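Local coordinates for protein iron transport multicopper oxidase FET3 (PDB 1ZPU) that oxidises ferrous to ferric iron with oxygen, using four copper ions, for high-affinity iron uptake by the yeast ferric permease, and also oxidises cuprous copper, at residues S58-G63 with H395-A400; F65-A70 with V95-G100; F460-C463 with H468-Q471; W103-S106 with Q111-D114. One frame throughout, in Å; residues are numbered along the deposited sequence.

Contact 1: S58-G63 with H395-A400; sequences SMHFHG and HLHGHA. With CU1 (copper (I) ion), chain B; CU1 (copper (I) ion), chain C; CU1 (copper (I) ion), chain D.
His-60 and His-395 reach one copper ion from two domains and together hold it at the type 2 site of the multicopper oxidase trinuclear cluster. The His-60 NE2 to copper distance is 2.1 Å, and NE2 of His-395 completes the pair, the two nitrogens standing 4.0 Å apart with the metal between them. In both residues CG lies anti to the backbone N (chi1 165° in His-60), which extends each imidazole from its strand toward the other segment. The alternate histidines of the two His-X-His sequences serve the type 3 pair: His-62 binds one copper through ND1 at 1.9 Å, whereas His-397 binds the other through NE2. Each type 3 ligand also lies against a type 2 ligand of the opposite segment. His-62 and His-395 form a face-to-face stack, with ring centroids 3.7 Å apart and planes inclined by 23°. His-397 and His-60 make an offset stack, CE1 of His-397 approaching the rim of the His-60 face. The ring nitrogens pointing away from the metals are held by a second shell: Asp-73 takes His-60 ND1 on its carbonyl and His-397 ND1 on its carboxylate, and Asp-437 does likewise for His-395 ND1 and His-62 NE2. Strand 60-62 pairs with strand 100-105 in the first cupredoxin domain, while strand 392-396 runs between strands 457-463 and 438-441 in the third, so the copper cluster bridges two beta-sandwiches.

Contact 2: F65-A70 with V95-G100; sequences FQNGTA and VDYNVG. With NAG (2-acetamido-2-deoxy-beta-D-glucopyranose), chain E.
This is a loop-to-loop contact of the first cupredoxin domain, an aromatic and glycan-covered patch where the chain following strand 60-62 meets the connection between strands 88-94 and 100-105. Residues 65-70 contain a type II beta turn from Gln-66 to Thr-69, closed by the backbone bond from Thr-69 N to Gln-66 O, and Asn-67 within it carries an N-linked N-acetylglucosamine. The sugar is joined through Asn-67 ND2 and leans over Tyr-97, whose ring has the asparagine amide and the first sugar carbons over one face. Asn-67 CB packs 3.6 Å from Tyr-97 CE1, and at the far end of the same ring the tyrosine OH shares a 2.8 Å hydrogen bond with O6 of the sugar. The phenol is thus held along its length by the glycosylated residue and its glycan. Phe-65 lies deeper, with CD2 3.8 Å from Tyr-97 CB and its ring also bordered by the sugar's acetyl oxygen O7. The Asn-98 amide covers one face of that phenyl: ND2 sits 3.4 Å above the plane, over the ring centre, with the two planes 54° apart. ND2 is also hydrogen-bonded to the Tyr-102 hydroxyl, which helps fix the amide's rotation. Its other end grips the backbone, Phe-65 N donating to Asn-98 OD1 over 2.9 Å with an N-H...O angle of 155°, the donor tilted 27° from the carbonyl plane.

Contact 3: F460-C463 with H468-Q471; sequences FFHC and HLLQ. With CU1 (copper (I) ion), chain F; CU1 (copper (I) ion), chain D.
The type 1 copper site and the His-Cys-His sequence that connects it with the trinuclear cluster define this contact. Cys-463 SG and His-468 ND1 bind the type 1 copper at 2.2 Å and 2.1 Å respectively, and His-392 supplies the third ligand. SG lies anti to the backbone N of Cys-463 (chi1 -176°), carrying the sulfur beyond the strand to the metal, at the edge of the His-468 imidazole and near its plane. On the far side of that ring NE2 is hydrogen-bonded to Glu-164, which orients the ligand. His-462, immediately before the cysteine, instead binds a type 3 copper through NE2. Its other nitrogen turns back on the strand, His-462 ND1 donating to the carbonyl O of Cys-463 at 2.6 Å; the bond is nearly straight at the hydrogen, but the donor stands above the carbonyl plane. The Cys-463 to His-462 backbone and this hydrogen bond across it are consistent with the covalent and hydrogen-bonded branches of the electron-transfer route from type 1 copper to the cluster proposed for multicopper oxidases. Leu-469 fills the angle between the two segments: its CD1 packs 3.7 Å from His-462 ND1 and 3.8 Å from Phe-460 CE2. Strand 457-463 lies between strands 474-479 and 392-396 in the third cupredoxin domain, and helix 466-470 begins after a two-residue link, folding back so that His-468 and Leu-469 return to the strand's last residues.

Contact 4: W103-S106 with Q111-D114; sequences WYHS and QYED. With CU1 (copper (I) ion), chain C.
Tyr-112, Ser-106 and Trp-103 bury the most surface in this contact, in which a short 3-10 turn of the first cupredoxin domain closes over the end of strand 100-105 beside a type 3 copper. Tyr-112 is the centre of an aromatic cluster. Trp-103 presents its edge to the tyrosine face in a T-shaped pair, with centroids 5.3 Å apart and planes at 77°; the nearest atoms are Trp-103 CH2 and Tyr-112 CE1, separated by 3.7 Å. His-105 meets the same phenol obliquely, its ND1 3.6 Å from Tyr-112 CD2. Trp-103 and His-105, two residues apart on the strand, project from the same side, and Tyr-112 comes to them from the turn. The tyrosine hydroxyl reaches past them to the backbone carbonyl of Gly-196, tying the turn to the second domain. Trp-103 also stacks on His-62, another ligand of this copper, and His-464 completes the set with His-105. Ser-106 packs beneath the turn, its CB and OG against the aliphatic part of Gln-111, with OG hydrogen-bonded to Thr-108 N in the intervening loop. Its carbonyl fixes the rotation of the metal ligand: His-105 NE2 binds copper at 2.1 Å, while ND1 on the other side of the ring donates a nearly straight 2.9 Å hydrogen bond to Ser-106 O.

Contacts 1, 3 and 4 are buried around the copper ions, whereas contact 2 lies farther out under a glycan. Contact 1 shares a type 3 copper with each of the other two: one with contact 3, the other with contact 4. It also joins their sheets, strand 392-396 pairing with 457-463 and strand 60-62 with 100-105. Contacts 3 and 4 do not touch each other; both couple a strand end to the helical segment that follows, a helix in contact 3 and a 3-10 turn in contact 4, but a metal spans the first and an aromatic cluster the second. Contact 2 abuts contact 1 through Phe-65, which packs against residues 398-400, and replaces metal ligation with sugar, amide and ring contacts.

Contact 1: S58-G63 with H395-A400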
loop_
_atom_site.group_PDB
_atom_site.type_symbol
_atom_site.label_atom_id
_atom_site.label_comp_id
_atom_site.label_asym_id
_atom_site.label_seq_id
_atom_site.Cartn_x
_atom_site.Cartn_y
_atom_site.Cartn_z
ATOM N N SER A 58 13.769 -4.763 -3.325
ATOM C CA SER A 58 13.030 -4.232 -4.454
ATOM C C SER A 58 12.523 -2.895 -3.999
ATOM O O SER A 58 12.618 -2.584 -2.813
ATOM C CB SER A 58 11.857 -5.130 -4.791
ATOM O OG SER A 58 11.129 -5.426 -3.620
ATOM N N MET A 59 11.994 -2.102 -4.930
ATOM C CA MET A 59 11.371 -0.827 -4.586
ATOM C C MET A 59 10.164 -0.632 -5.451
ATOM O O MET A 59 10.246 -0.756 -6.673
ATOM C CB MET A 59 12.340 0.334 -4.799
ATOM C CG MET A 59 11.836 1.681 -4.290
ATOM S SD MET A 59 13.192 2.768 -3.783
ATOM C CE MET A 59 14.041 2.931 -5.339
ATOM N N HIS A 60 9.044 -0.332 -4.803
ATOM C CA HIS A 60 7.784 -0.108 -5.480
ATOM C C HIS A 60 7.354 1.324 -5.241
ATOM O O HIS A 60 7.477 1.825 -4.135
ATOM C CB HIS A 60 6.735 -1.059 -4.926
ATOM C CG HIS A 60 5.328 -0.689 -5.288
ATOM N ND1 HIS A 60 4.930 -0.448 -6.584
ATOM C CD2 HIS A 60 4.220 -0.549 -4.527
ATOM C CE1 HIS A 60 3.646 -0.153 -6.603
ATOM N NE2 HIS A 60 3.190 -0.215 -5.370
ATOM N N PHE A 61 6.841 1.978 -6.275
ATOM C CA PHE A 61 6.371 3.351 -6.165
ATOM C C PHE A 61 4.851 3.384 -6.138
ATOM O O PHE A 61 4.190 3.292 -7.171
ATOM C CB PHE A 61 6.993 4.199 -7.264
ATOM C CG PHE A 61 8.472 4.037 -7.338
ATOM C CD1 PHE A 61 9.039 2.994 -8.096
ATOM C CD2 PHE A 61 9.308 4.862 -6.594
ATOM C CE1 PHE A 61 10.406 2.806 -8.130
ATOM C CE2 PHE A 61 10.687 4.676 -6.625
ATOM C CZ PHE A 61 11.235 3.651 -7.395
ATOM N N HIS A 62 4.322 3.495 -4.926
ATOM C CA HIS A 62 2.923 3.237 -4.634
ATOM C C HIS A 62 2.016 4.256 -5.274
ATOM O O HIS A 62 2.067 5.444 -4.941
ATOM C CB HIS A 62 2.698 3.259 -3.126
ATOM C CG HIS A 62 1.319 2.848 -2.726
ATOM N ND1 HIS A 62 1.069 1.715 -1.987
ATOM C CD2 HIS A 62 0.112 3.412 -2.977
ATOM C CE1 HIS A 62 -0.233 1.600 -1.796
ATOM N NE2 HIS A 62 -0.837 2.612 -2.391
ATOM N N GLY A 63 1.159 3.784 -6.174
ATOM C CA GLY A 63 0.110 4.631 -6.728
ATOM C C GLY A 63 0.389 5.035 -8.155
ATOM O O GLY A 63 -0.527 5.361 -8.903
ATOM N N HIS A 395 -5.081 -2.984 -1.756
ATOM C CA HIS A 395 -4.513 -2.028 -2.660
ATOM C C HIS A 395 -4.331 -2.664 -4.037
ATOM O O HIS A 395 -4.024 -3.867 -4.146
ATOM C CB HIS A 395 -3.209 -1.478 -2.086
ATOM C CG HIS A 395 -2.322 -0.842 -3.108
ATOM N ND1 HIS A 395 -2.673 0.302 -3.791
ATOM C CD2 HIS A 395 -1.113 -1.213 -3.588
ATOM C CE1 HIS A 395 -1.713 0.614 -4.637
ATOM N NE2 HIS A 395 -0.754 -0.288 -4.533
ATOM N N LEU A 396 -4.544 -1.849 -5.077
ATOM C CA LEU A 396 -4.464 -2.298 -6.455
ATOM C C LEU A 396 -3.403 -1.535 -7.215
ATOM O O LEU A 396 -3.477 -0.311 -7.323
ATOM C CB LEU A 396 -5.816 -2.129 -7.147
ATOM C CG LEU A 396 -5.941 -2.465 -8.645
ATOM C CD1 LEU A 396 -5.758 -3.965 -8.948
ATOM C CD2 LEU A 396 -7.286 -1.958 -9.175
ATOM N N HIS A 397 -2.416 -2.254 -7.748
ATOM C CA HIS A 397 -1.359 -1.639 -8.554
ATOM C C HIS A 397 -1.916 -1.204 -9.909
ATOM O O HIS A 397 -2.885 -1.793 -10.400
ATOM C CB HIS A 397 -0.221 -2.616 -8.780
ATOM C CG HIS A 397 0.630 -2.852 -7.574
ATOM N ND1 HIS A 397 2.000 -2.719 -7.599
ATOM C CD2 HIS A 397 0.312 -3.232 -6.313
ATOM C CE1 HIS A 397 2.487 -3.005 -6.406
ATOM N NE2 HIS A 397 1.484 -3.319 -5.606
ATOM N N GLY A 398 -1.319 -0.161 -10.492
ATOM C CA GLY A 398 -1.627 0.259 -11.861
ATOM C C GLY A 398 -2.901 1.060 -12.104
ATOM O O GLY A 398 -3.118 1.551 -13.209
ATOM N N HIS A 399 -3.749 1.189 -11.090
ATOM C CA HIS A 399 -5.031 1.877 -11.243
ATOM C C HIS A 399 -5.482 2.602 -9.976
ATOM O O HIS A 399 -5.108 2.235 -8.855
ATOM C CB HIS A 399 -6.140 0.891 -11.605
ATOM C CG HIS A 399 -5.891 0.105 -12.849
ATOM N ND1 HIS A 399 -6.171 0.593 -14.103
ATOM C CD2 HIS A 399 -5.428 -1.155 -13.028
ATOM C CE1 HIS A 399 -5.873 -0.326 -15.005
ATOM N NE2 HIS A 399 -5.421 -1.398 -14.377
ATOM N N ALA A 400 -6.289 3.636 -10.168
ATOM C CA ALA A 400 -7.155 4.141 -9.119
ATOM C C ALA A 400 -8.560 3.649 -9.469
ATOM O O ALA A 400 -9.081 3.953 -10.542
ATOM C CB ALA A 400 -7.108 5.648 -9.075
HETATM CU CU CU1 B . 1.143 0.092 -5.213
HETATM CU CU CU1 C . 2.304 0.364 -1.318
HETATM CU CU CU1 D . 1.943 -4.148 -3.692
#

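Contact 2: F65-A70 with V95-G100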
loop_
_atom_site.group_PDB
_atom_site.type_symbol
_atom_site.label_atom_id
_atom_site.label_comp_id
_atom_site.label_asym_id
_atom_site.label_seq_id
_atom_site.Cartn_x
_atom_site.Cartn_y
_atom_site.Cartn_z
ATOM N N PHE A 65 1.055 4.741 -11.988
ATOM C CA PHE A 65 0.367 3.835 -12.910
ATOM C C PHE A 65 1.309 3.026 -13.790
ATOM O O PHE A 65 0.907 2.017 -14.369
ATOM C CB PHE A 65 -0.635 4.600 -13.777
ATOM C CG PHE A 65 -1.791 5.194 -13.000
ATOM C CD1 PHE A 65 -2.269 4.579 -11.839
ATOM C CD2 PHE A 65 -2.413 6.355 -13.440
ATOM C CE1 PHE A 65 -3.321 5.124 -11.126
ATOM C CE2 PHE A 65 -3.469 6.898 -12.732
ATOM C CZ PHE A 65 -3.927 6.281 -11.580
ATOM N N GLN A 66 2.556 3.483 -13.896
ATOM C CA GLN A 66 3.597 2.810 -14.671
ATOM C C GLN A 66 3.118 2.444 -16.081
ATOM O O GLN A 66 3.464 1.395 -16.622
ATOM C CB GLN A 66 4.137 1.585 -13.905
ATOM C CG GLN A 66 4.720 1.875 -12.495
ATOM C CD GLN A 66 5.959 2.787 -12.508
ATOM O OE1 GLN A 66 6.560 3.054 -13.562
ATOM N NE2 GLN A 66 6.347 3.261 -11.329
ATOM N N ASN A 67 2.322 3.339 -16.666
ATOM C CA ASN A 67 1.701 3.143 -17.976
ATOM C C ASN A 67 2.763 2.965 -19.043
ATOM O O ASN A 67 3.526 3.882 -19.311
ATOM C CB ASN A 67 0.812 4.348 -18.300
ATOM C CG ASN A 67 -0.283 4.030 -19.296
ATOM O OD1 ASN A 67 -0.077 3.287 -20.252
ATOM N ND2 ASN A 67 -1.453 4.625 -19.085
ATOM N N GLY A 68 2.827 1.773 -19.629
ATOM C CA GLY A 68 3.817 1.472 -20.662
ATOM C C GLY A 68 5.164 0.992 -20.144
ATOM O O GLY A 68 6.028 0.609 -20.934
ATOM N N THR A 69 5.344 1.001 -18.825
ATOM C CA THR A 69 6.601 0.599 -18.203
ATOM C C THR A 69 6.375 -0.302 -16.984
ATOM O O THR A 69 6.930 -0.054 -15.913
ATOM C CB THR A 69 7.428 1.829 -17.758
ATOM O OG1 THR A 69 6.618 2.690 -16.944
ATOM C CG2 THR A 69 7.962 2.606 -18.950
ATOM N N ALA A 70 5.563 -1.351 -17.154
ATOM C CA ALA A 70 5.258 -2.337 -16.086
ATOM C C ALA A 70 6.498 -2.895 -15.385
ATOM O O ALA A 70 6.489 -3.152 -14.191
ATOM C CB ALA A 70 4.423 -3.485 -16.642
ATOM N N VAL A 95 6.370 10.180 -15.356
ATOM C CA VAL A 95 5.237 10.379 -14.471
ATOM C C VAL A 95 4.161 11.215 -15.195
ATOM O O VAL A 95 3.849 12.347 -14.827
ATOM C CB VAL A 95 5.763 10.916 -13.119
ATOM C CG1 VAL A 95 5.009 12.124 -12.639
ATOM C CG2 VAL A 95 5.752 9.793 -12.092
ATOM N N ASP A 96 3.612 10.633 -16.257
ATOM C CA ASP A 96 2.696 11.352 -17.132
ATOM C C ASP A 96 1.237 11.264 -16.700
ATOM O O ASP A 96 0.414 12.061 -17.148
ATOM C CB ASP A 96 2.856 10.867 -18.563
ATOM C CG ASP A 96 4.177 11.308 -19.177
ATOM O OD1 ASP A 96 4.296 12.492 -19.597
ATOM O OD2 ASP A 96 5.095 10.457 -19.240
ATOM N N TYR A 97 0.920 10.314 -15.824
ATOM C CA TYR A 97 -0.476 10.005 -15.533
ATOM C C TYR A 97 -0.846 10.161 -14.066
ATOM O O TYR A 97 -1.991 9.904 -13.682
ATOM C CB TYR A 97 -0.815 8.603 -16.042
ATOM C CG TYR A 97 -0.577 8.427 -17.529
ATOM C CD1 TYR A 97 0.627 7.906 -18.003
ATOM C CD2 TYR A 97 -1.559 8.785 -18.466
ATOM C CE1 TYR A 97 0.851 7.740 -19.378
ATOM C CE2 TYR A 97 -1.346 8.618 -19.845
ATOM C CZ TYR A 97 -0.139 8.096 -20.289
ATOM O OH TYR A 97 0.086 7.927 -21.629
ATOM N N ASN A 98 0.117 10.591 -13.253
ATOM C CA ASN A 98 -0.124 10.807 -11.821
ATOM C C ASN A 98 0.206 12.209 -11.329
ATOM O O ASN A 98 1.176 12.828 -11.763
ATOM C CB ASN A 98 0.621 9.772 -10.980
ATOM C CG ASN A 98 0.115 8.383 -11.215
ATOM O OD1 ASN A 98 0.639 7.655 -12.058
ATOM N ND2 ASN A 98 -0.937 8.018 -10.507
ATOM N N VAL A 99 -0.618 12.693 -10.411
ATOM C CA VAL A 99 -0.384 13.949 -9.732
ATOM C C VAL A 99 -0.703 13.753 -8.254
ATOM O O VAL A 99 -1.592 12.976 -7.905
ATOM C CB VAL A 99 -1.243 15.065 -10.355
ATOM C CG1 VAL A 99 -1.613 16.146 -9.333
ATOM C CG2 VAL A 99 -0.503 15.684 -11.489
ATOM N N GLY A 100 0.035 14.431 -7.381
ATOM C CA GLY A 100 -0.335 14.472 -5.978
ATOM C C GLY A 100 0.588 13.719 -5.058
ATOM O O GLY A 100 1.805 13.694 -5.265
HETATM C C1 NAG E . -2.363 4.514 -20.203
HETATM C C2 NAG E . -3.576 5.120 -19.496
HETATM C C3 NAG E . -4.767 5.292 -20.435
HETATM C C4 NAG E . -4.348 6.021 -21.718
HETATM C C5 NAG E . -3.069 5.380 -22.291
HETATM C C6 NAG E . -2.555 6.120 -23.518
HETATM C C7 NAG E . -3.819 4.854 -17.084
HETATM C C8 NAG E . -4.071 3.898 -15.955
HETATM N N2 NAG E . -3.954 4.351 -18.322
HETATM O O3 NAG E . -5.749 6.042 -19.760
HETATM O O4 NAG E . -5.412 6.074 -22.662
HETATM O O5 NAG E . -2.041 5.349 -21.305
HETATM O O6 NAG E . -2.211 7.437 -23.150
HETATM O O7 NAG E . -3.504 6.029 -16.839
#

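Contact 3: F460-C463 with H468-Q471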
loop_
_atom_site.group_PDB
_atom_site.type_symbol
_atom_site.label_atom_id
_atom_site.label_comp_id
_atom_site.label_asym_id
_atom_site.label_seq_id
_atom_site.Cartn_x
_atom_site.Cartn_y
_atom_site.Cartn_z
ATOM N N PHE A 460 -0.492 -6.307 -9.064
ATOM C CA PHE A 460 -0.735 -7.020 -7.818
ATOM C C PHE A 460 -1.978 -6.454 -7.144
ATOM O O PHE A 460 -2.130 -5.238 -7.020
ATOM C CB PHE A 460 0.494 -6.889 -6.898
ATOM C CG PHE A 460 0.771 -8.094 -6.030
ATOM C CD1 PHE A 460 0.018 -9.261 -6.137
ATOM C CD2 PHE A 460 1.825 -8.070 -5.118
ATOM C CE1 PHE A 460 0.302 -10.378 -5.322
ATOM C CE2 PHE A 460 2.126 -9.194 -4.307
ATOM C CZ PHE A 460 1.359 -10.336 -4.408
ATOM N N PHE A 461 -2.881 -7.338 -6.735
ATOM C CA PHE A 461 -3.999 -6.938 -5.886
ATOM C C PHE A 461 -3.916 -7.675 -4.556
ATOM O O PHE A 461 -4.080 -8.898 -4.516
ATOM C CB PHE A 461 -5.346 -7.202 -6.555
ATOM C CG PHE A 461 -6.513 -6.829 -5.701
ATOM C CD1 PHE A 461 -6.888 -5.500 -5.561
ATOM C CD2 PHE A 461 -7.227 -7.808 -5.013
ATOM C CE1 PHE A 461 -7.964 -5.150 -4.765
ATOM C CE2 PHE A 461 -8.305 -7.464 -4.199
ATOM C CZ PHE A 461 -8.673 -6.126 -4.081
ATOM N N HIS A 462 -3.661 -6.937 -3.478
ATOM C CA HIS A 462 -3.385 -7.560 -2.191
ATOM C C HIS A 462 -3.724 -6.682 -1.013
ATOM O O HIS A 462 -3.923 -5.473 -1.157
ATOM C CB HIS A 462 -1.905 -7.910 -2.089
ATOM C CG HIS A 462 -1.010 -6.715 -2.074
ATOM N ND1 HIS A 462 -0.616 -6.094 -0.908
ATOM C CD2 HIS A 462 -0.440 -6.018 -3.084
ATOM C CE1 HIS A 462 0.153 -5.060 -1.202
ATOM N NE2 HIS A 462 0.272 -4.989 -2.515
ATOM N N CYS A 463 -3.741 -7.302 0.159
ATOM C CA CYS A 463 -3.801 -6.582 1.412
ATOM C C CYS A 463 -2.447 -5.939 1.704
ATOM O O CYS A 463 -1.390 -6.563 1.566
ATOM C CB CYS A 463 -4.191 -7.529 2.531
ATOM S SG CYS A 463 -4.390 -6.707 4.099
ATOM N N HIS A 468 -0.137 -9.910 6.427
ATOM C CA HIS A 468 -1.112 -10.634 5.644
ATOM C C HIS A 468 -0.600 -10.941 4.230
ATOM O O HIS A 468 -0.933 -11.987 3.641
ATOM C CB HIS A 468 -2.448 -9.893 5.628
ATOM C CG HIS A 468 -3.050 -9.708 6.990
ATOM N ND1 HIS A 468 -4.122 -8.869 7.225
ATOM C CD2 HIS A 468 -2.720 -10.235 8.192
ATOM C CE1 HIS A 468 -4.429 -8.897 8.506
ATOM N NE2 HIS A 468 -3.592 -9.714 9.115
ATOM N N LEU A 469 0.212 -10.031 3.693
ATOM C CA LEU A 469 0.878 -10.267 2.425
ATOM C C LEU A 469 1.876 -11.422 2.561
ATOM O O LEU A 469 2.008 -12.241 1.656
ATOM C CB LEU A 469 1.567 -9.002 1.956
ATOM C CG LEU A 469 2.249 -9.016 0.588
ATOM C CD1 LEU A 469 1.267 -9.308 -0.571
ATOM C CD2 LEU A 469 2.988 -7.685 0.403
ATOM N N LEU A 470 2.557 -11.493 3.705
ATOM C CA LEU A 470 3.427 -12.630 4.027
ATOM C C LEU A 470 2.651 -13.924 4.123
ATOM O O LEU A 470 3.173 -14.987 3.758
ATOM C CB LEU A 470 4.195 -12.400 5.327
ATOM C CG LEU A 470 5.504 -11.643 5.134
ATOM C CD1 LEU A 470 5.923 -10.950 6.424
ATOM C CD2 LEU A 470 6.602 -12.578 4.619
ATOM N N GLN A 471 1.411 -13.829 4.609
ATOM C CA GLN A 471 0.500 -14.964 4.671
ATOM C C GLN A 471 -0.079 -15.325 3.300
ATOM O O GLN A 471 -0.830 -16.288 3.175
ATOM C CB GLN A 471 -0.616 -14.664 5.653
ATOM C CG GLN A 471 -0.223 -14.753 7.106
ATOM C CD GLN A 471 -1.408 -14.492 8.009
ATOM O OE1 GLN A 471 -1.701 -13.339 8.353
ATOM N NE2 GLN A 471 -2.118 -15.558 8.385
HETATM CU CU CU1 F . -5.213 -7.957 5.701
HETATM CU CU CU1 D . 1.943 -4.148 -3.692
#

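Contact 4: W103-S106 with Q111-D114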
loop_
_atom_site.group_PDB
_atom_site.type_symbol
_atom_site.label_atom_id
_atom_site.label_comp_id
_atom_site.label_asym_id
_atom_site.label_seq_id
_atom_site.Cartn_x
_atom_site.Cartn_y
_atom_site.Cartn_z
ATOM N N TRP A 103 4.000 7.527 -2.307
ATOM C CA TRP A 103 5.178 7.098 -1.577
ATOM C C TRP A 103 5.831 5.884 -2.226
ATOM O O TRP A 103 5.256 5.223 -3.100
ATOM C CB TRP A 103 4.866 6.816 -0.104
ATOM C CG TRP A 103 3.862 5.716 0.177
ATOM C CD1 TRP A 103 2.575 5.664 -0.249
ATOM C CD2 TRP A 103 4.053 4.558 1.005
ATOM N NE1 TRP A 103 1.963 4.536 0.220
ATOM C CE2 TRP A 103 2.844 3.838 0.997
ATOM C CE3 TRP A 103 5.129 4.057 1.741
ATOM C CZ2 TRP A 103 2.677 2.641 1.691
ATOM C CZ3 TRP A 103 4.965 2.868 2.438
ATOM C CH2 TRP A 103 3.749 2.172 2.408
ATOM N N TYR A 104 7.055 5.610 -1.801
ATOM C CA TYR A 104 7.762 4.455 -2.275
ATOM C C TYR A 104 8.171 3.594 -1.094
ATOM O O TYR A 104 8.497 4.104 -0.024
ATOM C CB TYR A 104 8.975 4.899 -3.079
ATOM C CG TYR A 104 10.087 5.525 -2.277
ATOM C CD1 TYR A 104 11.109 4.743 -1.754
ATOM C CD2 TYR A 104 10.138 6.904 -2.074
ATOM C CE1 TYR A 104 12.143 5.312 -1.037
ATOM C CE2 TYR A 104 11.176 7.488 -1.348
ATOM C CZ TYR A 104 12.178 6.682 -0.833
ATOM O OH TYR A 104 13.225 7.235 -0.124
ATOM N N HIS A 105 8.143 2.284 -1.283
ATOM C CA HIS A 105 8.569 1.354 -0.250
ATOM C C HIS A 105 9.155 0.105 -0.874
ATOM O O HIS A 105 8.852 -0.216 -2.023
ATOM C CB HIS A 105 7.398 0.974 0.673
ATOM C CG HIS A 105 6.216 0.379 -0.034
ATOM N ND1 HIS A 105 6.133 -0.960 -0.360
ATOM C CD2 HIS A 105 5.053 0.936 -0.453
ATOM C CE1 HIS A 105 4.979 -1.194 -0.964
ATOM N NE2 HIS A 105 4.305 -0.061 -1.030
ATOM N N SER A 106 9.995 -0.590 -0.119
ATOM C CA SER A 106 10.468 -1.905 -0.519
ATOM C C SER A 106 9.276 -2.823 -0.667
ATOM O O SER A 106 8.325 -2.737 0.103
ATOM C CB SER A 106 11.413 -2.462 0.543
ATOM O OG SER A 106 11.680 -3.835 0.337
ATOM N N GLN A 111 10.682 -5.893 4.848
ATOM C CA GLN A 111 11.640 -4.834 4.607
ATOM C C GLN A 111 11.130 -3.397 4.887
ATOM O O GLN A 111 11.729 -2.695 5.690
ATOM C CB GLN A 111 12.149 -4.997 3.179
ATOM C CG GLN A 111 13.524 -4.490 2.917
ATOM C CD GLN A 111 14.322 -5.462 2.065
ATOM O OE1 GLN A 111 14.590 -5.211 0.889
ATOM N NE2 GLN A 111 14.691 -6.590 2.658
ATOM N N TYR A 112 10.041 -2.937 4.280
ATOM C CA TYR A 112 9.700 -1.513 4.505
ATOM C C TYR A 112 9.369 -1.107 5.952
ATOM O O TYR A 112 9.656 0.021 6.346
ATOM C CB TYR A 112 8.725 -0.906 3.485
ATOM C CG TYR A 112 7.239 -1.003 3.759
ATOM C CD1 TYR A 112 6.587 -0.114 4.627
ATOM C CD2 TYR A 112 6.465 -1.940 3.083
ATOM C CE1 TYR A 112 5.205 -0.197 4.835
ATOM C CE2 TYR A 112 5.109 -2.033 3.276
ATOM C CZ TYR A 112 4.478 -1.168 4.142
ATOM O OH TYR A 112 3.116 -1.327 4.292
ATOM N N GLU A 113 8.785 -2.006 6.743
ATOM C CA GLU A 113 8.653 -1.750 8.184
ATOM C C GLU A 113 9.984 -1.455 8.842
ATOM O O GLU A 113 10.034 -0.714 9.798
ATOM C CB GLU A 113 7.978 -2.898 8.940
ATOM C CG GLU A 113 6.457 -2.735 9.062
ATOM C CD GLU A 113 6.000 -1.836 10.211
ATOM O OE1 GLU A 113 6.528 -0.720 10.444
ATOM O OE2 GLU A 113 5.059 -2.258 10.893
ATOM N N ASP A 114 11.060 -2.030 8.332
ATOM C CA ASP A 114 12.365 -1.807 8.917
ATOM C C ASP A 114 13.038 -0.546 8.376
ATOM O O ASP A 114 14.253 -0.372 8.528
ATOM C CB ASP A 114 13.244 -3.056 8.762
ATOM C CG ASP A 114 12.795 -4.218 9.677
ATOM O OD1 ASP A 114 12.048 -3.977 10.663
ATOM O OD2 ASP A 114 13.196 -5.378 9.418
HETATM CU CU CU1 C . 2.304 0.364 -1.318
#